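Side-chain contact in N5-carboxyaminoimidazole ribonucleotide synthetase (Bacillus anthracis, PDB 3QFF), which uses ATP and bicarbonate to carboxylate aminoimidazole ribonucleotide at its N5 amino group in purine biosynthesis, and is captured here with ADP bound: residues F263-A266 with D267-Y271. Numbering follows the deposited sequence.
With ADP (adenosine-5'-diphosphate), chain C.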
# COMPACT_ATOMS: atom_id res chain seq x y z
N PHE A 263 8.06 -28.72 3.40
CA PHE A 263 9.47 -29.11 3.50
C PHE A 263 9.95 -29.61 2.12
O PHE A 263 9.30 -30.47 1.49
CB PHE A 263 9.68 -30.24 4.52
CG PHE A 263 9.15 -29.96 5.91
CD1 PHE A 263 8.25 -30.84 6.49
CD2 PHE A 263 9.58 -28.86 6.64
CE1 PHE A 263 7.76 -30.62 7.78
CE2 PHE A 263 9.09 -28.63 7.93
CZ PHE A 263 8.18 -29.51 8.50
N ALA A 264 11.08 -29.07 1.67
CA ALA A 264 11.69 -29.47 0.41
C ALA A 264 13.00 -30.21 0.68
O ALA A 264 13.86 -29.70 1.41
CB ALA A 264 11.94 -28.24 -0.46
N THR A 265 13.15 -31.40 0.11
CA THR A 265 14.37 -32.18 0.34
C THR A 265 15.43 -31.90 -0.72
O THR A 265 15.15 -31.26 -1.74
CB THR A 265 14.11 -33.71 0.43
OG1 THR A 265 13.78 -34.21 -0.88
CG2 THR A 265 12.99 -34.01 1.43
N ALA A 266 16.66 -32.36 -0.47
CA ALA A 266 17.73 -32.29 -1.46
C ALA A 266 17.34 -33.09 -2.70
O ALA A 266 17.54 -32.63 -3.83
CB ALA A 266 19.04 -32.77 -0.87
N ASP A 267 16.76 -34.27 -2.48
CA ASP A 267 16.26 -35.14 -3.55
C ASP A 267 15.10 -34.56 -4.35
O ASP A 267 14.63 -35.18 -5.31
CB ASP A 267 15.83 -36.50 -2.97
CG ASP A 267 17.00 -37.46 -2.81
OD1 ASP A 267 16.94 -38.31 -1.89
OD2 ASP A 267 17.97 -37.35 -3.60
N GLY A 268 14.63 -33.38 -3.96
CA GLY A 268 13.53 -32.74 -4.67
C GLY A 268 12.15 -33.22 -4.25
O GLY A 268 11.20 -33.07 -4.99
N GLU A 269 12.03 -33.79 -3.05
CA GLU A 269 10.71 -34.14 -2.52
C GLU A 269 10.08 -32.94 -1.83
O GLU A 269 10.78 -32.13 -1.21
CB GLU A 269 10.78 -35.26 -1.50
CG GLU A 269 11.11 -36.63 -2.07
CD GLU A 269 11.51 -37.61 -0.98
OE1 GLU A 269 10.95 -38.73 -0.96
OE2 GLU A 269 12.37 -37.27 -0.14
N ILE A 270 8.75 -32.83 -1.95
CA ILE A 270 7.99 -31.87 -1.16
C ILE A 270 7.07 -32.63 -0.21
O ILE A 270 6.37 -33.57 -0.62
CB ILE A 270 7.16 -30.88 -2.04
CG1 ILE A 270 8.07 -30.03 -2.95
CG2 ILE A 270 6.26 -29.99 -1.17
CD1 ILE A 270 8.70 -28.83 -2.28
N TYR A 271 7.09 -32.24 1.06
CA TYR A 271 6.07 -32.66 2.01
C TYR A 271 5.33 -31.45 2.57
O TYR A 271 5.96 -30.45 2.92
CB TYR A 271 6.69 -33.50 3.13
CG TYR A 271 7.34 -34.77 2.60
CD1 TYR A 271 8.71 -34.82 2.33
CD2 TYR A 271 6.57 -35.90 2.31
CE1 TYR A 271 9.31 -35.98 1.81
CE2 TYR A 271 7.15 -37.06 1.79
CZ TYR A 271 8.52 -37.10 1.55
OH TYR A 271 9.09 -38.25 1.02
PB ADP C . 4.33 -24.80 14.53
O1B ADP C . 4.63 -24.47 15.97
O2B ADP C . 2.86 -25.03 14.26
O3B ADP C . 5.01 -23.86 13.55
PA ADP C . 5.49 -26.94 12.92
O1A ADP C . 5.53 -25.92 11.81
O2A ADP C . 4.74 -28.24 12.74
O3A ADP C . 5.02 -26.26 14.32
O5' ADP C . 7.01 -27.35 13.25
C5' ADP C . 7.91 -26.38 13.78
C4' ADP C . 9.31 -26.63 13.22
O4' ADP C . 9.73 -27.95 13.56
C3' ADP C . 9.33 -26.54 11.70
O3' ADP C . 9.75 -25.24 11.27
C2' ADP C . 10.31 -27.62 11.28
O2' ADP C . 11.61 -27.06 11.11
C1' ADP C . 10.35 -28.60 12.45
N9 ADP C . 9.61 -29.84 12.10
C8 ADP C . 8.30 -30.08 12.33
N7 ADP C . 7.94 -31.31 11.90
C5 ADP C . 9.03 -31.89 11.37
C6 ADP C . 9.35 -33.19 10.73
N6 ADP C . 8.39 -34.15 10.56
N1 ADP C . 10.62 -33.40 10.31
C2 ADP C . 11.58 -32.46 10.47
N3 ADP C . 11.36 -31.27 11.04
C4 ADP C . 10.13 -30.92 11.50
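Thr265 OG1 reaches across the end of a beta hairpin to accept the backbone N-H of Glu269 (OG1 to N 2.8 Å, N-H...O 153°). That reach depends on chi1 of 71°, which sets OG1 between the backbone N and the carbonyl carbon and leaves CG2 beside the N. The backbone answers in the other direction, Thr265 N donating to Glu269 O at 2.8 Å, so the two residues hold each other at the mouth of the type I turn Thr265-Gly268. Gly268 N donates to Thr265 O (3.1 Å) from above the carbonyl plane, closing the turn. Glu269 runs extended past CG and crosses Thr265 obliquely; its OE2 takes a weak bond from OG1 (3.4 Å), while OE1 is met by Tyr271 OH at 2.8 Å, from above the carboxylate plane. This bond ties the hydroxyl end of Tyr271 to the Glu269 carboxylate. The tyrosine ring presents its edge at CE1 to Thr265 CG2 (4.2 Å). Phe263 and Tyr271 form the antiparallel hydrogen-bonded pair that follows, with side chains on the same sheet face. The Phe263 ring extends to ADP, CZ lying 3.8 Å from adenine C5 and CE2 near ribose C2', and it stacks on Phe193; it thus forms part of the nucleotide pocket of the ATP-grasp domain. On the other face, Ala264 CB meets Ile270 CD1, and both side chains pack on Leu237 of helix 235-251, whose Lys240 NZ is hydrogen-bonded to Gly268 O. The hairpin joins strand 256-264 to strand 270-276, the outermost strand at this side of the large antiparallel sheet.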